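RNA polymerase II subunit A C-terminal domain phosphatase SSU72 (Homo sapiens, PDB 4H3K) dephosphorylates phosphoserine and phosphothreonine in the C-terminal domain of RNA polymerase II and acts in RNA processing, pre-mRNA polyadenylation and transcription termination. Local coordinates at residues S47-S52 with G171-C176; R54-G59 with D123-I128; V62-P67 with L102-R107. The protein carries 1 engineered substitution. All blocks are in the same frame, centred on the assembly; numbering follows the deposited sequence.

Contact 1: residues S47-S52 with G171-C176; sequences SKRGFS and GAFLIC
A Schellman motif at the end of helix 38-48 brings Arg49 against Phe173 and Cys176 of helix 165-184, joining two helices of the alpha/beta fold at the protein surface. Gly50, with its positive phi of 86°, is the C-prime residue: its N bonds to Ser47 O at 3.2 Å, while Phe51 N reaches back to Leu46 O. Arg49 is the first residue to leave helical geometry, and its side chain runs out toward helix 165-184, bent at its second torsion. The guanidinium arrives at the edge of the Phe173 ring, NH1 lying 3.7 Å from CE1. Relative to the guanidinium, this same CE1 sits over one face, with the two planes 54° apart. No hydrogen bond or salt bridge crosses the contact; it rests on van der Waals touch. Deeper down, Phe51 packs on Leu46 and on Cys179, Gln180 and Gln183, one to two turns farther along helix 165-184. Cys176 is buried, and its sulfur, anti to the backbone N (chi1 -176°), meets the aliphatic part of the arginine: SG lies 3.9 Å from Arg49 CD, near the guanidinium plane at its edge.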
loop_
_atom_site.group_PDB
_atom_site.type_symbol
_atom_site.label_atom_id
_atom_site.label_comp_id
_atom_site.label_asym_id
_atom_site.label_seq_id
_atom_site.Cartn_x
_atom_site.Cartn_y
_atom_site.Cartn_z
ATOM N N SER B 47 -16.887 -15.329 -3.689
ATOM C CA SER B 47 -18.084 -14.506 -3.829
ATOM C C SER B 47 -19.271 -15.196 -3.145
ATOM O O SER B 47 -20.007 -14.565 -2.408
ATOM C CB SER B 47 -18.369 -14.236 -5.299
ATOM O OG SER B 47 -19.622 -13.627 -5.431
ATOM N N LYS B 48 -19.413 -16.502 -3.372
ATOM C CA LYS B 48 -20.501 -17.301 -2.792
ATOM C C LYS B 48 -20.411 -17.393 -1.279
ATOM O O LYS B 48 -21.431 -17.490 -0.588
ATOM C CB LYS B 48 -20.510 -18.705 -3.403
ATOM C CG LYS B 48 -21.342 -18.804 -4.662
ATOM C CD LYS B 48 -21.017 -20.083 -5.459
ATOM C CE LYS B 48 -22.133 -20.465 -6.432
ATOM N NZ LYS B 48 -22.826 -19.249 -6.943
ATOM N N ARG B 49 -19.192 -17.336 -0.758
ATOM C CA ARG B 49 -18.998 -17.386 0.678
ATOM C C ARG B 49 -18.913 -16.027 1.350
ATOM O O ARG B 49 -18.456 -15.908 2.480
ATOM C CB ARG B 49 -17.879 -18.367 1.055
ATOM C CG ARG B 49 -18.461 -19.802 1.134
ATOM C CD ARG B 49 -17.577 -20.822 0.450
ATOM N NE ARG B 49 -18.279 -22.075 0.130
ATOM C CZ ARG B 49 -17.733 -23.269 0.331
ATOM N NH1 ARG B 49 -16.523 -23.345 0.901
ATOM N NH2 ARG B 49 -18.397 -24.372 0.017
ATOM N N GLY B 50 -19.405 -15.007 0.654
ATOM C CA GLY B 50 -19.658 -13.704 1.268
ATOM C C GLY B 50 -18.481 -12.733 1.312
ATOM O O GLY B 50 -18.558 -11.733 2.021
ATOM N N PHE B 51 -17.409 -13.002 0.559
ATOM C CA PHE B 51 -16.257 -12.068 0.493
ATOM C C PHE B 51 -16.452 -11.035 -0.585
ATOM O O PHE B 51 -17.140 -11.277 -1.567
ATOM C CB PHE B 51 -14.946 -12.812 0.190
ATOM C CG PHE B 51 -14.443 -13.628 1.340
ATOM C CD1 PHE B 51 -13.633 -13.056 2.316
ATOM C CD2 PHE B 51 -14.791 -14.965 1.455
ATOM C CE1 PHE B 51 -13.158 -13.822 3.398
ATOM C CE2 PHE B 51 -14.354 -15.732 2.536
ATOM C CZ PHE B 51 -13.529 -15.171 3.499
ATOM N N SER B 52 -15.833 -9.880 -0.396
ATOM C CA SER B 52 -15.766 -8.880 -1.421
ATOM C C SER B 52 -14.549 -9.266 -2.246
ATOM O O SER B 52 -13.439 -9.281 -1.749
ATOM C CB SER B 52 -15.586 -7.512 -0.748
ATOM O OG SER B 52 -15.203 -6.532 -1.691
ATOM N N GLY B 171 -7.334 -25.271 -5.512
ATOM C CA GLY B 171 -6.621 -24.040 -5.219
ATOM C C GLY B 171 -7.585 -23.014 -4.678
ATOM O O GLY B 171 -7.279 -22.332 -3.707
ATOM N N ALA B 172 -8.757 -22.922 -5.304
ATOM C CA ALA B 172 -9.817 -22.010 -4.867
ATOM C C ALA B 172 -10.286 -22.323 -3.445
ATOM O O ALA B 172 -10.517 -21.411 -2.675
ATOM C CB ALA B 172 -10.987 -22.084 -5.810
ATOM N N PHE B 173 -10.445 -23.604 -3.103
ATOM C CA PHE B 173 -10.851 -23.957 -1.735
ATOM C C PHE B 173 -9.753 -23.669 -0.704
ATOM O O PHE B 173 -10.057 -23.235 0.396
ATOM C CB PHE B 173 -11.375 -25.402 -1.636
ATOM C CG PHE B 173 -12.792 -25.565 -2.190
ATOM C CD1 PHE B 173 -13.875 -24.942 -1.560
ATOM C CD2 PHE B 173 -13.031 -26.312 -3.343
ATOM C CE1 PHE B 173 -15.192 -25.062 -2.058
ATOM C CE2 PHE B 173 -14.350 -26.449 -3.862
ATOM C CZ PHE B 173 -15.430 -25.809 -3.211
ATOM N N LEU B 174 -8.490 -23.847 -1.078
ATOM C CA LEU B 174 -7.373 -23.481 -0.209
ATOM C C LEU B 174 -7.319 -21.958 0.019
ATOM O O LEU B 174 -7.138 -21.484 1.129
ATOM C CB LEU B 174 -6.051 -23.977 -0.806
ATOM C CG LEU B 174 -4.750 -23.775 -0.025
ATOM C CD1 LEU B 174 -4.773 -24.528 1.317
ATOM C CD2 LEU B 174 -3.558 -24.253 -0.884
ATOM N N ILE B 175 -7.483 -21.198 -1.061
ATOM C CA ILE B 175 -7.584 -19.755 -0.996
ATOM C C ILE B 175 -8.747 -19.319 -0.089
ATOM O O ILE B 175 -8.578 -18.428 0.762
ATOM C CB ILE B 175 -7.715 -19.166 -2.437
ATOM C CG1 ILE B 175 -6.343 -19.172 -3.104
ATOM C CG2 ILE B 175 -8.237 -17.719 -2.402
ATOM C CD1 ILE B 175 -6.357 -19.106 -4.686
ATOM N N CYS B 176 -9.909 -19.958 -0.258
ATOM C CA CYS B 176 -11.070 -19.678 0.593
ATOM C C CYS B 176 -10.737 -19.971 2.063
ATOM O O CYS B 176 -11.055 -19.165 2.951
ATOM C CB CYS B 176 -12.309 -20.484 0.144
ATOM S SG CYS B 176 -13.801 -20.052 1.116
#

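Contact 2: residues R54-G59 with D123-I128; sequences RSFGTG and DLFDLI
Arg54 and Asp123 form a salt bridge in which NH1 of the arginine lies 2.5 Å from OD2 of the aspartate. This is very short for such a bond, and the N-H...O angle is only 120°, so its exact geometry is doubtful although the pairing of charges is clear. The guanidinium and carboxylate planes stand 63° apart. Bends at chi2 and chi3 fold the arginine back, and Phe56 CZ lies over one face of the guanidinium, offset toward its rim. Nearer the backbone, Arg54 CG meets the edge of the Phe125 ring, in its plane, 3.7 Å from CE1. Phe125 CZ in turn lies 3.7 Å from CE2 of Phe56, at the edge of the Phe56 ring. In the next shell, Arg54 NH2 takes Glu116 as a second acidic partner. With an alanine here instead of Arg54, Asp123 and Glu116 would probably lose the positive charge they share, and Phe125 its aliphatic cover from the arginine. Phe125 N bonds to Tyr214 OH. Asp123 and Phe125 lie in the loop leading into strand 127-130, which runs parallel to strands 27-32 and 52-57 in the mixed sheet. The contact reaches over strand 27-32, between the other two: Phe125 rests on Arg27 and Ala29 of that intervening strand, while the backbones of Arg54 and Phe56 are hydrogen-bonded to it.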
loop_
_atom_site.group_PDB
_atom_site.type_symbol
_atom_site.label_atom_id
_atom_site.label_comp_id
_atom_site.label_asym_id
_atom_site.label_seq_id
_atom_site.Cartn_x
_atom_site.Cartn_y
_atom_site.Cartn_z
ATOM N N ARG B 54 -12.596 -9.379 -6.330
ATOM C CA ARG B 54 -12.462 -9.069 -7.735
ATOM C C ARG B 54 -11.371 -10.007 -8.259
ATOM O O ARG B 54 -10.578 -10.560 -7.484
ATOM C CB ARG B 54 -12.039 -7.608 -7.948
ATOM C CG ARG B 54 -12.919 -6.521 -7.285
ATOM C CD ARG B 54 -13.845 -5.797 -8.246
ATOM N NE ARG B 54 -13.351 -5.689 -9.635
ATOM C CZ ARG B 54 -12.813 -4.604 -10.199
ATOM N NH1 ARG B 54 -12.616 -3.476 -9.517
ATOM N NH2 ARG B 54 -12.450 -4.652 -11.475
ATOM N N SER B 55 -11.337 -10.192 -9.569
ATOM C CA SER B 55 -10.382 -11.091 -10.155
ATOM C C SER B 55 -9.805 -10.506 -11.429
ATOM O O SER B 55 -10.451 -9.696 -12.102
ATOM C CB SER B 55 -11.048 -12.440 -10.428
ATOM O OG SER B 55 -12.011 -12.316 -11.447
ATOM N N PHE B 56 -8.570 -10.907 -11.746
ATOM C CA PHE B 56 -7.802 -10.286 -12.820
ATOM C C PHE B 56 -6.859 -11.299 -13.412
ATOM O O PHE B 56 -6.630 -12.361 -12.828
ATOM C CB PHE B 56 -6.957 -9.100 -12.289
ATOM C CG PHE B 56 -7.762 -8.041 -11.604
ATOM C CD1 PHE B 56 -8.380 -7.043 -12.351
ATOM C CD2 PHE B 56 -7.915 -8.055 -10.204
ATOM C CE1 PHE B 56 -9.140 -6.059 -11.731
ATOM C CE2 PHE B 56 -8.662 -7.091 -9.564
ATOM C CZ PHE B 56 -9.277 -6.071 -10.326
ATOM N N GLY B 57 -6.302 -10.947 -14.569
ATOM C CA GLY B 57 -5.183 -11.685 -15.152
ATOM C C GLY B 57 -4.014 -10.727 -15.409
ATOM O O GLY B 57 -4.220 -9.551 -15.667
ATOM N N THR B 58 -2.785 -11.224 -15.325
ATOM C CA THR B 58 -1.621 -10.400 -15.639
ATOM C C THR B 58 -1.007 -10.695 -16.994
ATOM O O THR B 58 -0.074 -9.995 -17.401
ATOM C CB THR B 58 -0.499 -10.590 -14.625
ATOM O OG1 THR B 58 -0.226 -11.987 -14.499
ATOM C CG2 THR B 58 -0.902 -9.981 -13.257
ATOM N N GLY B 59 -1.500 -11.727 -17.687
ATOM C CA GLY B 59 -0.928 -12.110 -18.974
ATOM C C GLY B 59 -1.070 -11.018 -20.028
ATOM O O GLY B 59 -1.968 -10.157 -19.956
ATOM N N ASP B 123 -8.381 -0.249 -8.369
ATOM C CA ASP B 123 -9.105 -0.529 -7.120
ATOM C C ASP B 123 -8.150 -0.824 -5.962
ATOM O O ASP B 123 -7.022 -1.235 -6.202
ATOM C CB ASP B 123 -10.003 -1.740 -7.332
ATOM C CG ASP B 123 -11.412 -1.509 -6.857
ATOM O OD1 ASP B 123 -11.579 -0.854 -5.807
ATOM O OD2 ASP B 123 -12.345 -1.997 -7.544
ATOM N N LEU B 124 -8.596 -0.618 -4.718
ATOM C CA LEU B 124 -7.792 -0.976 -3.540
ATOM C C LEU B 124 -8.235 -2.289 -2.907
ATOM O O LEU B 124 -9.443 -2.560 -2.790
ATOM C CB LEU B 124 -7.811 0.127 -2.470
ATOM C CG LEU B 124 -7.511 1.573 -2.903
ATOM C CD1 LEU B 124 -7.544 2.538 -1.710
ATOM C CD2 LEU B 124 -6.172 1.642 -3.605
ATOM N N PHE B 125 -7.253 -3.098 -2.505
ATOM C CA PHE B 125 -7.503 -4.339 -1.776
ATOM C C PHE B 125 -6.713 -4.402 -0.465
ATOM O O PHE B 125 -5.740 -3.666 -0.259
ATOM C CB PHE B 125 -7.140 -5.524 -2.681
ATOM C CG PHE B 125 -7.860 -5.486 -3.983
ATOM C CD1 PHE B 125 -9.193 -5.887 -4.054
ATOM C CD2 PHE B 125 -7.258 -4.953 -5.102
ATOM C CE1 PHE B 125 -9.885 -5.829 -5.247
ATOM C CE2 PHE B 125 -7.966 -4.859 -6.314
ATOM C CZ PHE B 125 -9.276 -5.305 -6.376
ATOM N N ASP B 126 -7.165 -5.273 0.411
ATOM C CA ASP B 126 -6.430 -5.629 1.614
ATOM C C ASP B 126 -5.429 -6.715 1.269
ATOM O O ASP B 126 -4.325 -6.760 1.823
ATOM C CB ASP B 126 -7.402 -6.186 2.666
ATOM C CG ASP B 126 -8.447 -5.143 3.108
ATOM O OD1 ASP B 126 -8.062 -4.000 3.375
ATOM O OD2 ASP B 126 -9.632 -5.488 3.214
ATOM N N LEU B 127 -5.842 -7.616 0.373
ATOM C CA LEU B 127 -5.092 -8.849 0.122
ATOM C C LEU B 127 -5.213 -9.230 -1.328
ATOM O O LEU B 127 -6.320 -9.256 -1.869
ATOM C CB LEU B 127 -5.611 -9.988 1.005
ATOM C CG LEU B 127 -5.044 -11.386 0.725
ATOM C CD1 LEU B 127 -3.519 -11.394 1.014
ATOM C CD2 LEU B 127 -5.774 -12.449 1.551
ATOM N N ILE B 128 -4.065 -9.468 -1.968
ATOM C CA ILE B 128 -4.051 -9.901 -3.362
ATOM C C ILE B 128 -3.438 -11.286 -3.376
ATOM O O ILE B 128 -2.320 -11.462 -2.918
ATOM C CB ILE B 128 -3.252 -8.935 -4.288
ATOM C CG1 ILE B 128 -3.848 -7.494 -4.237
ATOM C CG2 ILE B 128 -3.173 -9.523 -5.713
ATOM C CD1 ILE B 128 -2.942 -6.361 -4.929
#

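Contact 3: residues V62-P67 with L102-R107; sequences VKLPGP and LHMLDR
Leu64 of the short strand 62-64 meets Met104 and Leu105 of helix 101-109 in a small, buried, wholly apolar contact. The closest touch is methyl to methyl, Leu64 CD1 lying 3.7 Å from Met104 CE. Met104 is extended through its first two torsions, CG anti to the backbone N (chi1 -173°), and turns only at chi3 (77°), which carries its terminal methyl to the leucine as the two side chains cross. The other methyl of Leu64 makes a looser touch, CD2 lying 4.3 Å from Leu105 CD2. The side chains bridge main chains whose nearest CA atoms, those of Leu64 and Leu105, are 10.0 Å apart. The packing extends beyond the two segments: Leu64 also meets Met84 of helix 81-98, and both leucines touch the side chain of Gln36.

Hydrogen bonds hold each partner separately. Leu64 pairs with Asn73 and Val62 with Tyr75 through the backbone, making the two-stranded antiparallel sheet 62-64/73-75. In the helix, Asp106 N to Leu102 O, at 2.9 Å, is one of the regular bonds of 101-109.

Among the charged residues, Arg107 ties the helix to Glu41 of helix 38-48 by a salt bridge, while Asp106 pairs locally with Arg110.

Gln36 belongs to the loop between strand 27-32 and helix 38-48, the position of the phosphate-binding P-loop in cysteine-based phosphatases of this kind. With a phosphate ion about 6 Å from the Leu64 side chain, probably from the crystallisation liquor, the packing is consistent with a wall beside the active-site pocket.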
loop_
_atom_site.group_PDB
_atom_site.type_symbol
_atom_site.label_atom_id
_atom_site.label_comp_id
_atom_site.label_asym_id
_atom_site.label_seq_id
_atom_site.Cartn_x
_atom_site.Cartn_y
_atom_site.Cartn_z
ATOM N N VAL B 62 -5.088 -13.561 -23.453
ATOM C CA VAL B 62 -5.873 -14.643 -22.892
ATOM C C VAL B 62 -5.562 -15.906 -23.656
ATOM O O VAL B 62 -5.488 -15.903 -24.891
ATOM C CB VAL B 62 -7.369 -14.334 -23.015
ATOM C CG1 VAL B 62 -8.249 -15.560 -22.660
ATOM C CG2 VAL B 62 -7.705 -13.130 -22.131
ATOM N N LYS B 63 -5.357 -16.977 -22.909
ATOM C CA LYS B 63 -5.040 -18.267 -23.453
ATOM C C LYS B 63 -6.125 -19.242 -22.962
ATOM O O LYS B 63 -6.541 -19.212 -21.793
ATOM C CB LYS B 63 -3.637 -18.665 -22.988
ATOM C CG LYS B 63 -3.066 -19.917 -23.638
ATOM C CD LYS B 63 -2.182 -20.721 -22.665
ATOM C CE LYS B 63 -0.685 -20.413 -22.816
ATOM N NZ LYS B 63 -0.283 -18.982 -22.544
ATOM N N LEU B 64 -6.607 -20.072 -23.869
ATOM C CA LEU B 64 -7.477 -21.168 -23.518
ATOM C C LEU B 64 -6.873 -22.416 -24.152
ATOM O O LEU B 64 -6.244 -22.314 -25.221
ATOM C CB LEU B 64 -8.862 -20.911 -24.100
ATOM C CG LEU B 64 -10.024 -20.353 -23.276
ATOM C CD1 LEU B 64 -9.670 -20.005 -21.840
ATOM C CD2 LEU B 64 -10.770 -19.207 -23.993
ATOM N N PRO B 65 -7.039 -23.587 -23.507
ATOM C CA PRO B 65 -6.537 -24.818 -24.120
ATOM C C PRO B 65 -7.187 -25.058 -25.488
ATOM O O PRO B 65 -8.323 -24.660 -25.694
ATOM C CB PRO B 65 -6.980 -25.907 -23.129
ATOM C CG PRO B 65 -7.060 -25.198 -21.788
ATOM C CD PRO B 65 -7.534 -23.805 -22.123
ATOM N N GLY B 66 -6.459 -25.679 -26.415
ATOM C CA GLY B 66 -7.024 -26.049 -27.716
ATOM C C GLY B 66 -6.802 -27.529 -28.002
ATOM O O GLY B 66 -6.577 -28.304 -27.064
ATOM N N PRO B 67 -6.803 -27.921 -29.303
ATOM C CA PRO B 67 -6.750 -29.331 -29.713
ATOM C C PRO B 67 -5.448 -30.052 -29.345
ATOM O O PRO B 67 -5.402 -31.284 -29.331
ATOM C CB PRO B 67 -6.939 -29.270 -31.238
ATOM C CG PRO B 67 -6.482 -27.916 -31.637
ATOM C CD PRO B 67 -6.829 -27.012 -30.466
ATOM N N LEU B 102 -16.329 -24.911 -22.544
ATOM C CA LEU B 102 -17.609 -24.202 -22.749
ATOM C C LEU B 102 -18.323 -23.958 -21.422
ATOM O O LEU B 102 -18.857 -22.871 -21.177
ATOM C CB LEU B 102 -18.531 -24.919 -23.771
ATOM C CG LEU B 102 -18.047 -24.935 -25.234
ATOM C CD1 LEU B 102 -19.061 -25.668 -26.129
ATOM C CD2 LEU B 102 -17.714 -23.539 -25.830
ATOM N N HIS B 103 -18.318 -24.971 -20.571
ATOM C CA HIS B 103 -18.887 -24.860 -19.225
ATOM C C HIS B 103 -18.163 -23.776 -18.404
ATOM O O HIS B 103 -18.815 -22.963 -17.753
ATOM C CB HIS B 103 -18.864 -26.222 -18.509
ATOM C CG HIS B 103 -19.523 -26.213 -17.156
ATOM N ND1 HIS B 103 -18.952 -25.616 -16.053
ATOM C CD2 HIS B 103 -20.700 -26.735 -16.728
ATOM C CE1 HIS B 103 -19.749 -25.757 -15.009
ATOM N NE2 HIS B 103 -20.815 -26.434 -15.390
ATOM N N MET B 104 -16.824 -23.763 -18.452
ATOM C CA MET B 104 -16.015 -22.735 -17.761
ATOM C C MET B 104 -16.378 -21.335 -18.252
ATOM O O MET B 104 -16.606 -20.433 -17.449
ATOM C CB MET B 104 -14.529 -22.983 -17.987
ATOM C CG MET B 104 -13.600 -22.063 -17.172
ATOM S SD MET B 104 -11.911 -22.342 -17.718
ATOM C CE MET B 104 -11.854 -21.450 -19.279
ATOM N N LEU B 105 -16.441 -21.168 -19.576
ATOM C CA LEU B 105 -16.804 -19.881 -20.169
ATOM C C LEU B 105 -18.193 -19.397 -19.763
ATOM O O LEU B 105 -18.386 -18.222 -19.460
ATOM C CB LEU B 105 -16.643 -19.902 -21.698
ATOM C CG LEU B 105 -15.196 -19.856 -22.213
ATOM C CD1 LEU B 105 -15.110 -20.159 -23.727
ATOM C CD2 LEU B 105 -14.484 -18.529 -21.889
ATOM N N ASP B 106 -19.150 -20.324 -19.754
ATOM C CA ASP B 106 -20.508 -20.068 -19.283
ATOM C C ASP B 106 -20.530 -19.666 -17.816
ATOM O O ASP B 106 -21.199 -18.703 -17.444
ATOM C CB ASP B 106 -21.371 -21.313 -19.487
ATOM C CG ASP B 106 -22.807 -21.088 -19.097
ATOM O OD1 ASP B 106 -23.474 -20.268 -19.756
ATOM O OD2 ASP B 106 -23.266 -21.723 -18.127
ATOM N N ARG B 107 -19.803 -20.399 -16.979
ATOM C CA ARG B 107 -19.639 -20.010 -15.556
ATOM C C ARG B 107 -19.098 -18.562 -15.455
ATOM O O ARG B 107 -19.599 -17.734 -14.662
ATOM C CB ARG B 107 -18.701 -21.007 -14.845
ATOM C CG ARG B 107 -18.556 -20.885 -13.332
ATOM C CD ARG B 107 -17.605 -19.737 -12.883
ATOM N NE ARG B 107 -16.286 -19.760 -13.521
ATOM C CZ ARG B 107 -15.349 -20.679 -13.307
ATOM N NH1 ARG B 107 -15.556 -21.669 -12.437
ATOM N NH2 ARG B 107 -14.192 -20.590 -13.948
#

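In the fold
The three contacts hold different elements. Contact 2 lies nearest the centre of the chain and joins edge strand 52-57 to the loop entering strand 127-130, where partly exposed charges pair beside buried aromatic rings. Contact 1 joins the end of helix 38-48 to helix 165-184; partly buried, with its arginine and phenylalanine exposed, it relies on an arginine that has no acidic partner across the contact. Contact 3, farthest from the centre yet fully buried, is purely apolar and belongs to the added two-stranded sheet and helices. The chain links them directly: helix 38-48 of contact 1 leads into strand 52-57 of contact 2, and strand 62-64 of contact 3 follows. The centre of contact 3 is about 21 Å from each of the others.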